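Local structure of Myo-inositol-1-phosphate synthase-related protein (Thermotoga maritima MSB8, 3CIN) at residues T145-P150 with K265-E270; D231-L236 with I306-V311; L347-F352 with R384-L389. The protein is a four-chain relative of myo-inositol-1-phosphate synthase that binds nicotinamide-adenine-dinucleotide on a Rossmann-like domain and carries a magnesium ion. All blocks are in the same frame, centred on the assembly; numbering follows the deposited sequence.

Contact 1 (T145-P150 with K265-E270). With NAD (nicotinamide-adenine-dinucleotide), chain F.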
# COMPACT_ATOMS: atom_id res chain seq x y z
N THR A 145 5.25 5.38 -28.94
CA THR A 145 5.51 3.93 -28.94
C THR A 145 4.97 3.22 -30.18
O THR A 145 3.89 3.53 -30.66
CB THR A 145 4.85 3.30 -27.67
OG1 THR A 145 5.21 4.04 -26.49
CG2 THR A 145 5.25 1.89 -27.47
N GLU A 146 5.72 2.20 -30.66
CA GLU A 146 5.57 1.59 -31.99
C GLU A 146 5.44 0.09 -31.92
O GLU A 146 6.04 -0.55 -31.05
CB GLU A 146 6.78 1.82 -32.88
CG GLU A 146 7.17 3.27 -33.03
CD GLU A 146 8.55 3.48 -33.58
OE1 GLU A 146 9.37 2.55 -33.54
OE2 GLU A 146 8.81 4.61 -34.03
N ALA A 147 4.58 -0.46 -32.78
CA ALA A 147 4.52 -1.92 -32.97
C ALA A 147 5.65 -2.27 -33.96
O ALA A 147 5.49 -2.15 -35.16
CB ALA A 147 3.18 -2.31 -33.55
N PHE A 148 6.81 -2.69 -33.44
CA PHE A 148 8.02 -2.89 -34.26
C PHE A 148 8.34 -4.37 -34.30
O PHE A 148 7.88 -5.16 -33.44
CB PHE A 148 9.20 -2.13 -33.69
CG PHE A 148 9.70 -2.68 -32.37
CD1 PHE A 148 9.05 -2.38 -31.20
CD2 PHE A 148 10.78 -3.57 -32.31
CE1 PHE A 148 9.44 -2.94 -30.00
CE2 PHE A 148 11.18 -4.11 -31.12
CZ PHE A 148 10.54 -3.80 -29.98
N VAL A 149 9.14 -4.73 -35.29
CA VAL A 149 9.78 -6.03 -35.36
C VAL A 149 11.24 -5.79 -35.76
O VAL A 149 11.49 -5.16 -36.78
CB VAL A 149 9.12 -6.91 -36.44
CG1 VAL A 149 9.96 -8.20 -36.69
CG2 VAL A 149 7.65 -7.20 -36.07
N PRO A 150 12.19 -6.23 -34.95
CA PRO A 150 13.58 -6.00 -35.32
C PRO A 150 14.03 -6.80 -36.55
O PRO A 150 13.37 -7.78 -37.00
CB PRO A 150 14.37 -6.47 -34.07
CG PRO A 150 13.56 -7.54 -33.54
CD PRO A 150 12.08 -7.05 -33.74
N LYS A 265 0.24 -4.67 -30.29
CA LYS A 265 0.79 -5.23 -29.05
C LYS A 265 1.14 -6.69 -29.20
O LYS A 265 2.19 -7.11 -28.72
CB LYS A 265 -0.19 -5.03 -27.88
CG LYS A 265 -0.13 -3.64 -27.26
CD LYS A 265 -1.16 -3.49 -26.13
CE LYS A 265 -1.06 -2.12 -25.44
NZ LYS A 265 -2.39 -1.68 -24.90
N ASN A 266 0.26 -7.46 -29.84
CA ASN A 266 0.50 -8.90 -30.08
C ASN A 266 1.73 -9.12 -30.97
O ASN A 266 2.50 -10.04 -30.75
CB ASN A 266 -0.71 -9.58 -30.73
CG ASN A 266 -1.91 -9.70 -29.79
OD1 ASN A 266 -1.77 -9.70 -28.56
ND2 ASN A 266 -3.10 -9.80 -30.37
N LYS A 267 1.89 -8.25 -31.95
CA LYS A 267 2.96 -8.37 -32.94
C LYS A 267 4.37 -8.14 -32.32
O LYS A 267 5.34 -8.81 -32.70
CB LYS A 267 2.71 -7.37 -34.07
CG LYS A 267 3.71 -7.41 -35.24
CD LYS A 267 3.80 -6.05 -35.96
CE LYS A 267 2.96 -5.99 -37.20
NZ LYS A 267 2.93 -4.59 -37.71
N SER A 268 4.46 -7.21 -31.37
CA SER A 268 5.72 -6.81 -30.77
C SER A 268 6.01 -7.46 -29.42
O SER A 268 7.13 -7.33 -28.93
CB SER A 268 5.74 -5.30 -30.57
OG SER A 268 5.76 -4.66 -31.83
N LYS A 269 4.99 -8.13 -28.84
CA LYS A 269 5.05 -8.75 -27.50
C LYS A 269 6.32 -9.62 -27.31
O LYS A 269 7.00 -9.52 -26.28
CB LYS A 269 3.78 -9.61 -27.26
CG LYS A 269 3.83 -10.45 -26.00
N GLU A 270 6.65 -10.40 -28.33
CA GLU A 270 7.87 -11.25 -28.31
C GLU A 270 9.11 -10.42 -27.91
O GLU A 270 10.02 -10.90 -27.22
CB GLU A 270 8.08 -11.87 -29.70
CG GLU A 270 9.11 -13.00 -29.79
CD GLU A 270 9.08 -13.74 -31.17
OE1 GLU A 270 8.63 -13.13 -32.16
OE2 GLU A 270 9.50 -14.92 -31.24
PA NAD F . 3.80 11.81 -26.24
O1A NAD F . 3.42 12.92 -25.30
O2A NAD F . 2.62 11.27 -26.99
O5B NAD F . 4.77 12.46 -27.29
C5B NAD F . 5.13 11.77 -28.48
C4B NAD F . 5.37 12.81 -29.56
O4B NAD F . 5.95 12.18 -30.69
C3B NAD F . 4.11 13.53 -30.04
O3B NAD F . 4.34 14.93 -30.17
C2B NAD F . 3.86 12.91 -31.41
O2B NAD F . 3.06 13.72 -32.23
C1B NAD F . 5.28 12.68 -31.87
N9A NAD F . 5.44 11.68 -32.93
C8A NAD F . 4.74 10.48 -33.00
N7A NAD F . 5.28 9.77 -34.05
C5A NAD F . 6.28 10.53 -34.61
C6A NAD F . 7.08 10.35 -35.74
N6A NAD F . 7.06 9.21 -36.49
N1A NAD F . 8.03 11.33 -36.00
C2A NAD F . 8.10 12.46 -35.22
N3A NAD F . 7.26 12.69 -34.15
C4A NAD F . 6.36 11.72 -33.88
O3 NAD F . 4.58 10.67 -25.48
PN NAD F . 5.62 10.88 -24.31
O1N NAD F . 4.93 10.60 -23.02
O2N NAD F . 6.44 12.11 -24.55
O5D NAD F . 6.56 9.61 -24.53
C5D NAD F . 7.48 9.58 -25.60
C4D NAD F . 8.09 8.20 -25.77
O4D NAD F . 8.90 7.92 -24.66
C3D NAD F . 7.10 7.05 -25.91
O3D NAD F . 7.61 6.07 -26.86
C2D NAD F . 7.15 6.43 -24.53
O2D NAD F . 6.84 5.03 -24.55
C1D NAD F . 8.62 6.63 -24.21
N1N NAD F . 8.91 6.54 -22.78
C2N NAD F . 8.33 7.40 -21.93
C3N NAD F . 8.70 7.25 -20.57
C7N NAD F . 8.30 8.31 -19.65
O7N NAD F . 7.50 9.29 -20.18
N7N NAD F . 8.72 8.30 -18.38
C4N NAD F . 9.58 6.28 -20.14
C5N NAD F . 10.15 5.41 -21.03
C6N NAD F . 9.80 5.58 -22.38
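Ser268 reaches from helix 262-272 to the backbone of Phe148 and donates a hydrogen bond to its carbonyl, joining segments 145-150 and 265-270. Its CB lies 3.6 Å from Phe148 O, already close to the loop, and its first torsion sets OG anti to the carbonyl carbon (chi1 -67°), on the side facing residues 147 and 148. OG donates to Phe148 O at 2.7 Å, in the carbonyl plane and on a lone pair, with an angle of 125° at the oxygen. The same OG stands 2.8 Å from Phe148 N and has the methyl of Ala147 beside it, OG to CB 3.9 Å. Phe148 starts out away from the helix, but its ring bends back, bringing CD1 near the hydroxyl at an oblique angle. At the solvent-facing border Val149 CG2 lies against the aliphatic part of Lys267, 4.0 Å from its CD, and the two side chains cross at about a right angle. At the start of segment 145-150, Thr145 belongs to the nicotinamide-adenine-dinucleotide pocket: its OG1 accepts a hydrogen bond from O2D of the ligand at 2.7 Å and has a second partner in Asp256. Glu146 turns its carboxylate away from the helix, to Thr197, Thr170 and Thr172. The segment 145-150 thus runs from the ligand to the helix, in the loop between strand 138-141 of the parallel sheet and helix 154-162, while the Phe148 ring packs on Phe271 and Thr272, one turn further along helix 262-272.

Contact 2 (D231-L236 with I306-V311)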
# COMPACT_ATOMS: atom_id res chain seq x y z
N ASP A 231 14.99 -3.25 -8.40
CA ASP A 231 15.69 -2.95 -7.16
C ASP A 231 15.30 -3.92 -6.04
O ASP A 231 16.16 -4.46 -5.32
CB ASP A 231 15.33 -1.56 -6.71
CG ASP A 231 15.62 -0.49 -7.73
OD1 ASP A 231 16.54 -0.64 -8.58
OD2 ASP A 231 14.94 0.57 -7.64
N VAL A 232 14.00 -4.15 -5.85
CA VAL A 232 13.58 -5.12 -4.86
C VAL A 232 14.11 -6.50 -5.19
O VAL A 232 14.64 -7.18 -4.32
CB VAL A 232 12.05 -5.16 -4.69
CG1 VAL A 232 11.58 -6.18 -3.60
CG2 VAL A 232 11.50 -3.74 -4.31
N LEU A 233 14.00 -6.91 -6.45
CA LEU A 233 14.51 -8.24 -6.81
C LEU A 233 16.01 -8.38 -6.49
O LEU A 233 16.46 -9.46 -6.06
CB LEU A 233 14.24 -8.53 -8.28
CG LEU A 233 12.72 -8.66 -8.58
CD1 LEU A 233 12.55 -8.92 -10.09
CD2 LEU A 233 11.98 -9.73 -7.73
N SER A 234 16.78 -7.32 -6.72
CA SER A 234 18.21 -7.35 -6.47
C SER A 234 18.47 -7.62 -4.99
O SER A 234 19.32 -8.45 -4.65
CB SER A 234 18.90 -6.07 -6.93
OG SER A 234 18.82 -5.93 -8.37
N HIS A 235 17.75 -6.92 -4.11
CA HIS A 235 17.75 -7.09 -2.62
C HIS A 235 17.48 -8.53 -2.24
O HIS A 235 18.14 -9.17 -1.42
CB HIS A 235 16.60 -6.20 -2.03
CG HIS A 235 16.72 -5.92 -0.55
ND1 HIS A 235 15.85 -6.43 0.39
CD2 HIS A 235 17.60 -5.16 0.14
CE1 HIS A 235 16.19 -6.00 1.60
NE2 HIS A 235 17.26 -5.23 1.47
N LEU A 236 16.39 -9.05 -2.79
CA LEU A 236 16.02 -10.40 -2.48
C LEU A 236 17.01 -11.44 -2.93
O LEU A 236 17.23 -12.39 -2.20
CB LEU A 236 14.65 -10.73 -3.06
CG LEU A 236 13.55 -9.81 -2.50
CD1 LEU A 236 12.23 -10.07 -3.30
CD2 LEU A 236 13.40 -9.91 -0.99
N ILE A 306 3.00 -2.83 -6.94
CA ILE A 306 3.89 -3.98 -7.16
C ILE A 306 3.66 -4.92 -5.97
O ILE A 306 3.59 -4.49 -4.85
CB ILE A 306 5.37 -3.55 -7.20
CG1 ILE A 306 5.76 -2.66 -8.38
CG2 ILE A 306 6.36 -4.73 -7.29
CD1 ILE A 306 6.96 -1.75 -8.13
N HIS A 307 3.56 -6.23 -6.24
CA HIS A 307 3.43 -7.22 -5.20
C HIS A 307 4.42 -8.31 -5.46
O HIS A 307 4.47 -8.88 -6.56
CB HIS A 307 2.07 -7.85 -5.25
CG HIS A 307 1.86 -8.97 -4.27
ND1 HIS A 307 1.85 -10.30 -4.64
CD2 HIS A 307 1.68 -8.95 -2.93
CE1 HIS A 307 1.66 -11.04 -3.56
NE2 HIS A 307 1.55 -10.25 -2.51
N ILE A 308 5.20 -8.64 -4.44
CA ILE A 308 6.24 -9.70 -4.57
C ILE A 308 6.12 -10.55 -3.35
O ILE A 308 6.02 -10.05 -2.25
CB ILE A 308 7.67 -9.10 -4.73
CG1 ILE A 308 7.77 -8.34 -6.05
CG2 ILE A 308 8.74 -10.20 -4.75
CD1 ILE A 308 9.04 -7.45 -6.18
N GLU A 309 6.04 -11.87 -3.55
CA GLU A 309 6.10 -12.79 -2.44
C GLU A 309 7.27 -13.72 -2.58
O GLU A 309 7.66 -14.09 -3.68
CB GLU A 309 4.81 -13.54 -2.18
CG GLU A 309 4.22 -14.19 -3.24
CD GLU A 309 2.95 -14.93 -2.79
OE1 GLU A 309 2.46 -14.69 -1.65
OE2 GLU A 309 2.47 -15.76 -3.60
N TYR A 310 7.88 -14.03 -1.45
CA TYR A 310 9.13 -14.76 -1.47
C TYR A 310 9.28 -15.64 -0.26
O TYR A 310 8.64 -15.44 0.76
CB TYR A 310 10.31 -13.79 -1.60
CG TYR A 310 10.40 -12.75 -0.50
CD1 TYR A 310 9.78 -11.50 -0.62
CD2 TYR A 310 11.18 -13.01 0.64
CE1 TYR A 310 9.88 -10.62 0.41
CE2 TYR A 310 11.31 -12.08 1.64
CZ TYR A 310 10.67 -10.88 1.50
OH TYR A 310 10.77 -9.96 2.53
N VAL A 311 10.15 -16.64 -0.39
CA VAL A 311 10.39 -17.57 0.69
C VAL A 311 11.68 -17.18 1.41
O VAL A 311 12.69 -16.99 0.77
CB VAL A 311 10.59 -19.01 0.15
CG1 VAL A 311 10.87 -19.98 1.27
CG2 VAL A 311 9.31 -19.43 -0.60
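The ring of Tyr310 receives Leu236 on one face: CD2 of the leucine stands over its centre, 3.8 Å from the centroid and 8° off the ring normal, a CH-pi contact. Asp318, Leu320 and Arg241, together with Phe228 of the second subunit, also pack against this tyrosine. The contact is a helix-on-sheet layer, with helix 225-238 lying along strand 301-311 of the mixed four-stranded sheet. The axes of the two segments run nearly parallel, 11° apart and 10.7 Å from each other at closest approach. Alternate strand residues, Ile308 and Tyr310, point at the helix, whereas Glu309 points away and forms a salt bridge with Arg325 of the third subunit. The sheet therefore meets the helix on one side and another chain on the other. No hydrogen bond joins the two segments; the interface is wholly apolar. Leu236 spreads its two methyls over both strand residues, CD1 resting on Ile308 CG2 at 3.8 Å while CD2 takes the ring. Ile308 places CG1 anti to its carbonyl carbon (chi1 -66°), which carries its outer methyl toward the preceding helical turn, where CD1 touches both Val232 CG1 at 3.8 Å and Leu233 CD2 at 4.0 Å.

Contact 3 (L347-F352 with R384-L389)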
# COMPACT_ATOMS: atom_id res chain seq x y z
N LEU A 347 30.95 10.24 -28.33
CA LEU A 347 31.32 10.74 -29.67
C LEU A 347 32.74 11.25 -29.71
O LEU A 347 33.52 10.89 -30.63
CB LEU A 347 30.31 11.79 -30.13
CG LEU A 347 30.67 12.60 -31.36
CD1 LEU A 347 30.77 11.64 -32.54
CD2 LEU A 347 29.56 13.62 -31.58
N ASP A 348 33.10 12.12 -28.76
CA ASP A 348 34.47 12.63 -28.63
C ASP A 348 35.50 11.50 -28.54
O ASP A 348 36.59 11.57 -29.12
CB ASP A 348 34.63 13.54 -27.41
CG ASP A 348 33.84 14.83 -27.50
OD1 ASP A 348 33.37 15.23 -28.60
OD2 ASP A 348 33.68 15.44 -26.43
N ARG A 349 35.15 10.45 -27.85
CA ARG A 349 36.00 9.26 -27.74
C ARG A 349 35.92 8.28 -28.93
O ARG A 349 36.58 7.25 -28.92
CB ARG A 349 35.58 8.47 -26.51
CG ARG A 349 35.88 9.16 -25.22
CD ARG A 349 35.40 8.27 -24.12
NE ARG A 349 35.45 8.90 -22.82
CZ ARG A 349 34.95 8.32 -21.73
NH1 ARG A 349 34.39 7.14 -21.80
NH2 ARG A 349 35.01 8.96 -20.58
N LYS A 350 35.08 8.57 -29.92
CA LYS A 350 34.85 7.68 -31.07
C LYS A 350 34.37 6.28 -30.67
O LYS A 350 34.74 5.30 -31.28
CB LYS A 350 36.06 7.64 -32.01
CG LYS A 350 36.53 9.03 -32.38
CD LYS A 350 37.43 9.03 -33.58
CE LYS A 350 38.27 10.29 -33.64
NZ LYS A 350 37.47 11.50 -33.34
N GLU A 351 33.50 6.19 -29.67
CA GLU A 351 33.04 4.87 -29.22
C GLU A 351 31.75 4.51 -29.99
O GLU A 351 30.65 4.47 -29.42
CB GLU A 351 32.75 4.86 -27.70
CG GLU A 351 33.97 5.10 -26.82
CD GLU A 351 33.73 4.66 -25.37
OE1 GLU A 351 32.65 4.08 -25.08
OE2 GLU A 351 34.64 4.88 -24.52
N PHE A 352 31.90 4.20 -31.27
CA PHE A 352 30.77 3.93 -32.13
C PHE A 352 30.21 2.52 -31.92
O PHE A 352 30.92 1.60 -31.51
CB PHE A 352 31.12 4.20 -33.58
CG PHE A 352 31.75 5.56 -33.80
CD1 PHE A 352 31.09 6.72 -33.40
CD2 PHE A 352 32.98 5.67 -34.40
CE1 PHE A 352 31.67 7.97 -33.63
CE2 PHE A 352 33.56 6.91 -34.64
CZ PHE A 352 32.92 8.05 -34.24
N ARG A 384 29.63 5.64 -13.74
CA ARG A 384 30.53 6.72 -13.25
C ARG A 384 31.98 6.51 -13.72
O ARG A 384 32.63 7.43 -14.20
CB ARG A 384 30.48 6.87 -11.75
CG ARG A 384 29.12 7.31 -11.19
CD ARG A 384 29.20 7.55 -9.68
NE ARG A 384 30.15 8.60 -9.31
CZ ARG A 384 29.86 9.90 -9.29
NH1 ARG A 384 28.63 10.34 -9.53
NH2 ARG A 384 30.81 10.77 -8.98
N ILE A 385 32.48 5.29 -13.62
CA ILE A 385 33.85 5.01 -14.02
C ILE A 385 34.01 5.28 -15.51
O ILE A 385 34.99 5.86 -15.91
CB ILE A 385 34.26 3.57 -13.69
CG1 ILE A 385 34.37 3.41 -12.18
CG2 ILE A 385 35.65 3.24 -14.33
CD1 ILE A 385 34.24 1.93 -11.69
N TRP A 386 33.05 4.86 -16.33
CA TRP A 386 33.09 5.11 -17.79
C TRP A 386 33.17 6.61 -18.08
O TRP A 386 33.89 7.05 -19.01
CB TRP A 386 31.84 4.52 -18.46
CG TRP A 386 31.82 4.74 -19.97
CD1 TRP A 386 32.33 3.91 -20.94
CD2 TRP A 386 31.29 5.88 -20.65
NE1 TRP A 386 32.14 4.46 -22.17
CE2 TRP A 386 31.47 5.66 -22.02
CE3 TRP A 386 30.64 7.05 -20.23
CZ2 TRP A 386 31.08 6.60 -22.99
CZ3 TRP A 386 30.26 7.96 -21.18
CH2 TRP A 386 30.49 7.75 -22.53
N ALA A 387 32.45 7.40 -17.29
CA ALA A 387 32.33 8.85 -17.50
C ALA A 387 33.53 9.59 -17.02
O ALA A 387 33.57 10.81 -17.15
CB ALA A 387 31.08 9.40 -16.79
N GLY A 388 34.49 8.91 -16.41
CA GLY A 388 35.69 9.56 -15.83
C GLY A 388 35.49 10.15 -14.44
O GLY A 388 36.23 11.04 -14.03
N LEU A 389 34.53 9.65 -13.69
CA LEU A 389 34.29 10.12 -12.34
C LEU A 389 34.73 9.10 -11.34
O LEU A 389 34.96 7.95 -11.70
CB LEU A 389 32.80 10.41 -12.15
CG LEU A 389 32.18 11.37 -13.17
CD1 LEU A 389 30.67 11.38 -13.02
CD2 LEU A 389 32.74 12.79 -13.04
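The carbonyl oxygen of Trp386 takes hydrogen bonds from both terminal nitrogens of Arg349: NH2 donates to Trp386 O at 2.7 Å, and NH1 donates to the same atom at 2.8 Å. The oxygen lies in the guanidinium plane. NH2 arrives in the carbonyl plane, whereas NH1 is tilted out of it, and neither bond is straight, as expected when one acceptor is shared by two donors. The second polar link runs the other way, from the indole to Glu351. Trp386 NE1 donates to Glu351 OE1 at 3.0 Å; the oxygen sits in the ring plane and is met on its syn side, with the donor 23° out of the carboxylate plane and the carboxylate nearly perpendicular to the indole. Glu351 OE2 in turn forms a salt bridge with Arg349 NH1 at 3.5 Å, so that the carboxylate links the indole N-H to the guanidinium. Arg349 also lies over one face of the tryptophan. NH1 is 3.3 Å from Trp386 CE2, and CZ makes a cation-pi contact at 4.3 Å from the centroid of the six-membered ring, with the two planes inclined by 53°. The chain of Arg349 is extended from CG to NE, which spans the gap from one segment to the other. The indole is set by CG standing anti to the backbone N (chi1 -180°), turning the ring toward residues 349 and 351. Both segments are helix C-termini closed by Schellman motifs, at Lys350 and at Gly388. From the end of helix 376-386 the Trp386 ring packs on Leu342, Ile345 and Ala346 of helix 328-348, and on Pro357 and Val358 of helix 356-362.

In the fold
The three contacts stand apart, with centres 28 to 33 Å from one another, and share no helix or strand. Contact 2 is the buried one, an apolar layer of helix 225-238 on strand 301-311, close to other subunits. Contact 3 lies at the surface and relies on charged and aromatic groups at the ends of helices 328-348 and 376-386. Contact 1 is intermediate: a partly buried loop meets helix 262-272 through a hydroxyl-to-backbone bond, and it alone of the three touches the nicotinamide-adenine-dinucleotide. Contacts 1 and 2 interleave along the chain, whereas contact 3 follows in series and lies across the chain's centre from contact 1.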